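Local coordinates for uncharacterized protein (Sinorhizobium meliloti, PDB 4DNH) that is of unknown function but has a TIM-barrel fold and probably belongs to the dihydrodipicolinate synthase family, at residues V78-M82 / A96-I100; G118-L124 / A138-I143; V285-A289 / F301-L305. All blocks are in the same frame, centred on the assembly; numbering follows the deposited sequence.

Contacts 1 and 2 belong to consecutive beta-alpha-beta units of an eight-stranded parallel barrel, and each ties the C-terminal end of a strand to the next helix. That end carries the active site in TIM-barrel enzymes, although none is established here. Their centres lie about 12 Å apart and they touch: Glu-80 O and Gly-118 N, 3.0 Å apart, probably hydrogen-bond between neighbouring strands, and Ile-100 CD1 packs on Gly-118 O. Arg-87 joins them, reaching Ser-81 O and Asp-122. Contact 3, an antiparallel helix pair following the last barrel strand, lies on the opposite side of the chain's centre from the other two, its centre about 26 Å from contact 1's and about 35 Å from contact 2's.

Contact 1. Residues V78-M82 / A96-I100; sequences VAESM and ARELI
Ser-81 and Ala-96 make the polar link between 78-82 and 96-100: Ser-81 OG donates to Ala-96 O over 3.1 Å. With chi1 at -66°, the hydroxyl lies anti to its carbonyl carbon and is directed at the helix. Ala-96 O already receives the helical bond from Ile-100 N, and the two donors come from opposite faces of its carbonyl plane, so one oxygen serves both without the serine breaking the helix. A small hydroxylated residue suits a turn pressed so closely on a helix.

The second polar element is local. Glu-80 bends back at chi2 (-62°), and its OE1 takes the backbone N of Ser-81 at 2.8 Å, on the anti side of the carboxylate. The other oxygen, OE2, forms a salt bridge with Arg-68 of helix 61-73 and a hydrogen bond with Ser-103, farther along helix 93-108. A buried carboxylate is thus gripped through both oxygens.

This is the first half of a beta-alpha-beta unit of the TIM barrel, where strand 77-80 gives way to the loop leading into helix 93-108.

Van der Waals contacts fill in around these bonds. Leu-99 and Glu-80 cross at about a right angle; the leucine fork lies over one face of the carboxylate, toward its oxygens, CD1 3.5 Å from Glu-80 OE2 and CD2 3.6 Å from Glu-80 OE1. An alanine in place of Glu-80 would probably leave Arg-68 without its buried counter-charge and open a gap against the Leu-99 fork. Ile-100 lies alongside Ser-81, its CG1 3.5 Å from Ser-81 OG, while the methyl CB of Ala-96 lies 4.0 Å from that same oxygen. Alanine's small side chain lets the turn come close, and the branched isoleucine also reaches Cys-117 on the next strand.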
loop_
_atom_site.group_PDB
_atom_site.type_symbol
_atom_site.label_atom_id
_atom_site.label_comp_id
_atom_site.label_asym_id
_atom_site.label_seq_id
_atom_site.Cartn_x
_atom_site.Cartn_y
_atom_site.Cartn_z
ATOM N N VAL A 78 -8.890 -5.012 1.104
ATOM C CA VAL A 78 -7.599 -5.183 1.728
ATOM C C VAL A 78 -6.627 -5.864 0.748
ATOM O O VAL A 78 -6.937 -6.929 0.177
ATOM C CB VAL A 78 -7.731 -5.990 3.052
ATOM C CG1 VAL A 78 -6.385 -6.553 3.500
ATOM C CG2 VAL A 78 -8.341 -5.131 4.156
ATOM N N ALA A 79 -5.464 -5.247 0.554
ATOM C CA ALA A 79 -4.369 -5.830 -0.227
ATOM C C ALA A 79 -3.329 -6.350 0.756
ATOM O O ALA A 79 -2.630 -5.546 1.381
ATOM C CB ALA A 79 -3.741 -4.778 -1.131
ATOM N N GLU A 80 -3.217 -7.672 0.893
ATOM C CA GLU A 80 -2.448 -8.226 1.994
ATOM C C GLU A 80 -1.025 -8.583 1.702
ATOM O O GLU A 80 -0.687 -9.079 0.615
ATOM C CB GLU A 80 -3.103 -9.464 2.594
ATOM C CG GLU A 80 -3.918 -9.173 3.835
ATOM C CD GLU A 80 -3.124 -8.616 4.995
ATOM O OE1 GLU A 80 -2.014 -8.046 4.826
ATOM O OE2 GLU A 80 -3.657 -8.724 6.102
ATOM N N SER A 81 -0.214 -8.364 2.735
ATOM C CA SER A 81 1.178 -8.698 2.720
ATOM C C SER A 81 1.835 -7.990 1.530
ATOM O O SER A 81 2.667 -8.548 0.827
ATOM C CB SER A 81 1.347 -10.221 2.677
ATOM O OG SER A 81 0.868 -10.813 3.871
HETATM N N MSE A 82 1.448 -6.740 1.334
HETATM C CA MSE A 82 1.982 -5.943 0.241
HETATM C C MSE A 82 3.152 -5.116 0.706
HETATM O O MSE A 82 3.632 -5.251 1.844
HETATM C CB MSE A 82 0.831 -5.097 -0.305
HETATM C CG MSE A 82 -0.122 -5.979 -1.118
HETATM SE SE MSE A 82 0.851 -6.606 -2.718
HETATM C CE MSE A 82 0.865 -4.870 -3.650
ATOM N N ALA A 96 4.593 -13.554 5.882
ATOM C CA ALA A 96 3.663 -13.087 4.858
ATOM C C ALA A 96 2.585 -14.139 4.556
ATOM O O ALA A 96 1.404 -13.812 4.472
ATOM C CB ALA A 96 4.406 -12.689 3.588
ATOM N N ARG A 97 3.013 -15.388 4.391
ATOM C CA ARG A 97 2.124 -16.532 4.209
ATOM C C ARG A 97 1.166 -16.667 5.409
ATOM O O ARG A 97 -0.038 -16.868 5.240
ATOM C CB ARG A 97 2.964 -17.797 4.038
ATOM C CG ARG A 97 2.176 -19.041 3.671
ATOM C CD ARG A 97 2.966 -20.308 3.951
ATOM N NE ARG A 97 2.207 -21.490 3.546
ATOM C CZ ARG A 97 2.631 -22.414 2.683
ATOM N NH1 ARG A 97 3.841 -22.325 2.132
ATOM N NH2 ARG A 97 1.843 -23.439 2.380
ATOM N N GLU A 98 1.687 -16.507 6.620
ATOM C CA GLU A 98 0.848 -16.618 7.805
ATOM C C GLU A 98 -0.167 -15.480 7.863
ATOM O O GLU A 98 -1.323 -15.696 8.199
ATOM C CB GLU A 98 1.704 -16.705 9.067
ATOM C CG GLU A 98 0.952 -16.822 10.381
ATOM C CD GLU A 98 0.220 -18.145 10.578
ATOM O OE1 GLU A 98 0.028 -18.916 9.601
ATOM O OE2 GLU A 98 -0.181 -18.408 11.740
ATOM N N LEU A 99 0.248 -14.279 7.475
ATOM C CA LEU A 99 -0.654 -13.125 7.508
ATOM C C LEU A 99 -1.768 -13.312 6.485
ATOM O O LEU A 99 -2.944 -13.070 6.766
ATOM C CB LEU A 99 0.124 -11.848 7.253
ATOM C CG LEU A 99 -0.606 -10.514 7.178
ATOM C CD1 LEU A 99 -1.552 -10.303 8.355
ATOM C CD2 LEU A 99 0.439 -9.407 7.112
ATOM N N ILE A 100 -1.387 -13.789 5.313
ATOM C CA ILE A 100 -2.338 -14.136 4.278
ATOM C C ILE A 100 -3.348 -15.179 4.777
ATOM O O ILE A 100 -4.543 -14.989 4.644
ATOM C CB ILE A 100 -1.615 -14.567 2.982
ATOM C CG1 ILE A 100 -0.926 -13.340 2.353
ATOM C CG2 ILE A 100 -2.595 -15.228 2.017
ATOM C CD1 ILE A 100 -0.073 -13.625 1.132
#

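Contact 2. Residues G118-L124 / A138-I143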
loop_
_atom_site.group_PDB
_atom_site.type_symbol
_atom_site.label_atom_id
_atom_site.label_comp_id
_atom_site.label_asym_id
_atom_site.label_seq_id
_atom_site.Cartn_x
_atom_site.Cartn_y
_atom_site.Cartn_z
ATOM N N GLY A 118 -0.715 -10.680 -1.952
ATOM C CA GLY A 118 0.530 -10.578 -2.679
ATOM C C GLY A 118 1.291 -11.887 -2.790
ATOM O O GLY A 118 1.673 -12.488 -1.772
ATOM N N ALA A 119 1.522 -12.307 -4.033
ATOM C CA ALA A 119 2.281 -13.520 -4.350
ATOM C C ALA A 119 3.523 -13.158 -5.155
ATOM O O ALA A 119 3.446 -12.439 -6.169
ATOM C CB ALA A 119 1.424 -14.503 -5.128
ATOM N N GLY A 120 4.672 -13.652 -4.712
ATOM C CA GLY A 120 5.909 -13.268 -5.355
ATOM C C GLY A 120 6.988 -14.316 -5.292
ATOM O O GLY A 120 6.730 -15.521 -5.347
ATOM N N THR A 121 8.206 -13.823 -5.140
ATOM C CA THR A 121 9.418 -14.602 -5.253
ATOM C C THR A 121 10.311 -14.376 -4.015
ATOM O O THR A 121 11.359 -15.007 -3.864
ATOM C CB THR A 121 10.116 -14.208 -6.569
ATOM O OG1 THR A 121 9.906 -15.240 -7.546
ATOM C CG2 THR A 121 11.603 -13.944 -6.377
ATOM N N ASP A 122 9.858 -13.499 -3.121
ATOM C CA ASP A 122 10.658 -13.015 -1.982
ATOM C C ASP A 122 11.370 -14.055 -1.089
ATOM O O ASP A 122 12.211 -13.685 -0.275
ATOM C CB ASP A 122 9.875 -11.997 -1.132
ATOM C CG ASP A 122 8.448 -12.446 -0.820
ATOM O OD1 ASP A 122 7.746 -12.966 -1.715
ATOM O OD2 ASP A 122 8.014 -12.249 0.330
ATOM N N HIS A 123 11.061 -15.344 -1.243
ATOM C CA HIS A 123 11.814 -16.371 -0.511
ATOM C C HIS A 123 13.063 -16.818 -1.243
ATOM O O HIS A 123 13.772 -17.714 -0.787
ATOM C CB HIS A 123 10.926 -17.562 -0.162
ATOM C CG HIS A 123 10.450 -18.328 -1.361
ATOM N ND1 HIS A 123 9.424 -17.914 -2.117
ATOM C CD2 HIS A 123 10.905 -19.511 -1.927
ATOM C CE1 HIS A 123 9.227 -18.785 -3.116
ATOM N NE2 HIS A 123 10.136 -19.763 -3.000
ATOM N N LEU A 124 13.340 -16.193 -2.382
ATOM C CA LEU A 124 14.456 -16.576 -3.239
ATOM C C LEU A 124 15.446 -15.425 -3.419
ATOM O O LEU A 124 15.096 -14.371 -3.959
ATOM C CB LEU A 124 13.940 -17.042 -4.600
ATOM C CG LEU A 124 14.952 -17.459 -5.667
ATOM C CD1 LEU A 124 15.804 -18.623 -5.177
ATOM C CD2 LEU A 124 14.227 -17.821 -6.960
ATOM N N ALA A 138 9.477 -20.619 -7.708
ATOM C CA ALA A 138 9.229 -19.670 -6.635
ATOM C C ALA A 138 7.813 -19.071 -6.715
ATOM O O ALA A 138 7.066 -19.116 -5.731
ATOM C CB ALA A 138 10.293 -18.589 -6.644
ATOM N N TYR A 139 7.440 -18.540 -7.882
ATOM C CA TYR A 139 6.087 -18.026 -8.109
ATOM C C TYR A 139 4.998 -19.059 -7.836
ATOM O O TYR A 139 4.059 -18.801 -7.079
ATOM C CB TYR A 139 5.916 -17.524 -9.542
ATOM C CG TYR A 139 6.259 -16.074 -9.750
ATOM C CD1 TYR A 139 5.550 -15.062 -9.099
ATOM C CD2 TYR A 139 7.287 -15.711 -10.602
ATOM C CE1 TYR A 139 5.878 -13.727 -9.289
ATOM C CE2 TYR A 139 7.618 -14.382 -10.806
ATOM C CZ TYR A 139 6.918 -13.393 -10.156
ATOM O OH TYR A 139 7.272 -12.078 -10.370
ATOM N N GLU A 140 5.109 -20.226 -8.456
ATOM C CA GLU A 140 4.061 -21.223 -8.288
ATOM C C GLU A 140 3.950 -21.712 -6.841
ATOM O O GLU A 140 2.845 -22.005 -6.366
ATOM C CB GLU A 140 4.166 -22.370 -9.313
ATOM C CG GLU A 140 5.350 -23.317 -9.185
ATOM C CD GLU A 140 5.408 -24.314 -10.339
ATOM O OE1 GLU A 140 5.026 -25.492 -10.132
ATOM O OE2 GLU A 140 5.817 -23.917 -11.459
ATOM N N SER A 141 5.081 -21.753 -6.137
ATOM C CA SER A 141 5.093 -22.171 -4.743
ATOM C C SER A 141 4.188 -21.252 -3.915
ATOM O O SER A 141 3.298 -21.723 -3.198
ATOM C CB SER A 141 6.524 -22.170 -4.206
ATOM O OG SER A 141 6.589 -22.639 -2.873
ATOM N N GLN A 142 4.398 -19.943 -4.043
ATOM C CA GLN A 142 3.612 -18.956 -3.302
ATOM C C GLN A 142 2.178 -18.879 -3.804
ATOM O O GLN A 142 1.244 -18.804 -2.997
ATOM C CB GLN A 142 4.244 -17.566 -3.360
ATOM C CG GLN A 142 5.678 -17.472 -2.874
ATOM C CD GLN A 142 6.042 -16.065 -2.424
ATOM O OE1 GLN A 142 5.232 -15.136 -2.505
ATOM N NE2 GLN A 142 7.268 -15.901 -1.950
ATOM N N ILE A 143 2.007 -18.877 -5.127
ATOM C CA ILE A 143 0.669 -18.877 -5.747
ATOM C C ILE A 143 -0.178 -20.057 -5.259
ATOM O O ILE A 143 -1.341 -19.877 -4.903
ATOM C CB ILE A 143 0.748 -18.848 -7.297
ATOM C CG1 ILE A 143 1.095 -17.438 -7.766
ATOM C CG2 ILE A 143 -0.552 -19.330 -7.949
ATOM C CD1 ILE A 143 1.702 -17.380 -9.148
#
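Gln-142 joins helix 132-148 to the loop after strand 115-119 by three hydrogen bonds, in the second of two successive beta-alpha-beta units of the TIM barrel. Its OE1 accepts from Gly-120 N at 2.7 Å, the donor standing above the carbonyl plane; the backbone of Gly-120 (phi -151°, psi -143°) is one that glycine adopts more readily than other residues. Its NE2 gives one bond to Asp-122 OD1 and another to His-123 ND1, each 3.0 Å long. Both acceptors lie near the amide plane, as the two N-H groups of a primary amide require. The histidine is met in its ring plane, whereas the aspartate is approached from above its carboxylate, 55° out of plane. Glutamine suits the place because its amide both donates and accepts, and its chain, extended beyond CG, spans the gap.

Asp-122 is also salt-bridged by Arg-87 through OD2. The type I turn from Thr-121 to Leu-124 presents Asp-122 and His-123 together to Gln-142.

Farther out, Ala-138 supplies a small methyl: Thr-121 OG1 rests 3.5 Å from its CB, and Leu-124 CD2 touches the same carbon. Between the barrel and its helical shell, Ala-119 CB meets Ile-143 CG1. Tyr-139, whose hydroxyl bonds to Met-156 O, turns one ring face to Thr-121 OG1, which sits 4.0 Å above the plane, offset toward the rim.

Contact 3. Residues V285-A289 / F301-L305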
loop_
_atom_site.group_PDB
_atom_site.type_symbol
_atom_site.label_atom_id
_atom_site.label_comp_id
_atom_site.label_asym_id
_atom_site.label_seq_id
_atom_site.Cartn_x
_atom_site.Cartn_y
_atom_site.Cartn_z
ATOM N N VAL A 285 -11.417 8.915 5.580
ATOM C CA VAL A 285 -11.604 9.999 4.619
ATOM C C VAL A 285 -11.797 9.428 3.221
ATOM O O VAL A 285 -12.690 9.863 2.482
ATOM C CB VAL A 285 -10.389 10.962 4.615
ATOM C CG1 VAL A 285 -10.552 12.035 3.550
ATOM C CG2 VAL A 285 -10.197 11.596 5.987
ATOM N N ALA A 286 -10.956 8.460 2.858
ATOM C CA ALA A 286 -11.042 7.840 1.537
ATOM C C ALA A 286 -12.423 7.235 1.319
ATOM O O ALA A 286 -13.040 7.420 0.260
ATOM C CB ALA A 286 -9.964 6.783 1.371
ATOM N N SER A 287 -12.896 6.515 2.338
ATOM C CA SER A 287 -14.215 5.937 2.347
ATOM C C SER A 287 -15.263 7.027 2.100
ATOM O O SER A 287 -16.055 6.925 1.162
ATOM C CB SER A 287 -14.464 5.226 3.675
ATOM O OG SER A 287 -15.807 4.776 3.787
ATOM N N ALA A 288 -15.249 8.074 2.924
ATOM C CA ALA A 288 -16.214 9.174 2.800
ATOM C C ALA A 288 -16.192 9.808 1.412
ATOM O O ALA A 288 -17.233 10.195 0.885
ATOM C CB ALA A 288 -15.970 10.231 3.868
ATOM N N ALA A 289 -15.005 9.902 0.824
ATOM C CA ALA A 289 -14.852 10.532 -0.481
ATOM C C ALA A 289 -15.252 9.609 -1.621
ATOM O O ALA A 289 -15.855 10.052 -2.588
ATOM C CB ALA A 289 -13.439 11.053 -0.660
ATOM N N PHE A 301 -16.078 14.991 -3.082
ATOM C CA PHE A 301 -14.916 14.133 -3.265
ATOM C C PHE A 301 -13.604 14.903 -3.085
ATOM O O PHE A 301 -12.774 14.532 -2.232
ATOM C CB PHE A 301 -14.968 13.487 -4.649
ATOM C CG PHE A 301 -13.737 12.689 -5.010
ATOM C CD1 PHE A 301 -13.597 11.371 -4.590
ATOM C CD2 PHE A 301 -12.731 13.247 -5.808
ATOM C CE1 PHE A 301 -12.480 10.627 -4.948
ATOM C CE2 PHE A 301 -11.606 12.513 -6.162
ATOM C CZ PHE A 301 -11.482 11.202 -5.735
ATOM N N PHE A 302 -13.424 15.970 -3.874
ATOM C CA PHE A 302 -12.212 16.790 -3.818
ATOM C C PHE A 302 -12.086 17.564 -2.505
ATOM O O PHE A 302 -10.988 17.667 -1.962
ATOM C CB PHE A 302 -12.123 17.756 -5.010
ATOM C CG PHE A 302 -11.781 17.091 -6.322
ATOM C CD1 PHE A 302 -10.526 16.523 -6.531
ATOM C CD2 PHE A 302 -12.714 17.053 -7.362
ATOM C CE1 PHE A 302 -10.208 15.912 -7.731
ATOM C CE2 PHE A 302 -12.404 16.444 -8.576
ATOM C CZ PHE A 302 -11.146 15.872 -8.757
ATOM N N GLU A 303 -13.200 18.094 -2.000
ATOM C CA GLU A 303 -13.218 18.789 -0.709
ATOM C C GLU A 303 -12.666 17.907 0.408
ATOM O O GLU A 303 -11.974 18.397 1.296
ATOM C CB GLU A 303 -14.641 19.213 -0.334
ATOM C CG GLU A 303 -15.106 20.535 -0.927
ATOM C CD GLU A 303 -16.591 20.804 -0.687
ATOM O OE1 GLU A 303 -17.209 20.083 0.135
ATOM O OE2 GLU A 303 -17.144 21.735 -1.321
ATOM N N LEU A 304 -13.005 16.618 0.362
ATOM C CA LEU A 304 -12.546 15.645 1.339
ATOM C C LEU A 304 -11.100 15.176 1.077
ATOM O O LEU A 304 -10.291 15.067 2.011
ATOM C CB LEU A 304 -13.500 14.443 1.376
ATOM C CG LEU A 304 -14.916 14.596 1.985
ATOM C CD1 LEU A 304 -15.808 13.434 1.591
ATOM C CD2 LEU A 304 -14.907 14.730 3.505
ATOM N N LEU A 305 -10.766 14.922 -0.190
ATOM C CA LEU A 305 -9.506 14.266 -0.506
ATOM C C LEU A 305 -8.340 15.222 -0.711
ATOM O O LEU A 305 -7.242 14.967 -0.203
ATOM C CB LEU A 305 -9.677 13.339 -1.700
ATOM C CG LEU A 305 -9.222 11.878 -1.617
ATOM C CD1 LEU A 305 -9.453 11.205 -0.264
ATOM C CD2 LEU A 305 -9.882 11.071 -2.721
#
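Ala-289 and Leu-304 bury the most surface where helix 283-294 meets helix 298-305. The short segments run almost antiparallel, at 174°, with axes 8.9 Å apart. Ala-289 faces the second helix, and its single methyl allows the backbones to draw near: its CA lies 4.6 Å from Phe-301 CA, and its CB meets Leu-304 CB at 4.0 Å. Leu-304 then lays its CD1 over the first helix, 3.7 Å from Ala-289 CA and 3.6 Å from Ala-288 O. Its chi1 of -71° sets CG anti to the carbonyl carbon and carries CD1 onto the backbone of Ala-288 and Ala-289, which the small alanine side chains allow it to reach.

Val-285, one turn earlier, extends the packing: its CG1 touches Leu-304 O and also Leu-305 CD1, the methyl that packs against Ala-289 CB as well. At the other end, the ring edge of Phe-301 comes to Ala-289 O, with CD1 3.3 Å away.

The pair follows strand 273-276, the last of the barrel. Val-23, from a loop near the start of the chain, touches Val-285, Ala-288 and Leu-304, while Phe-301 and Leu-305 rest on helix 260-265.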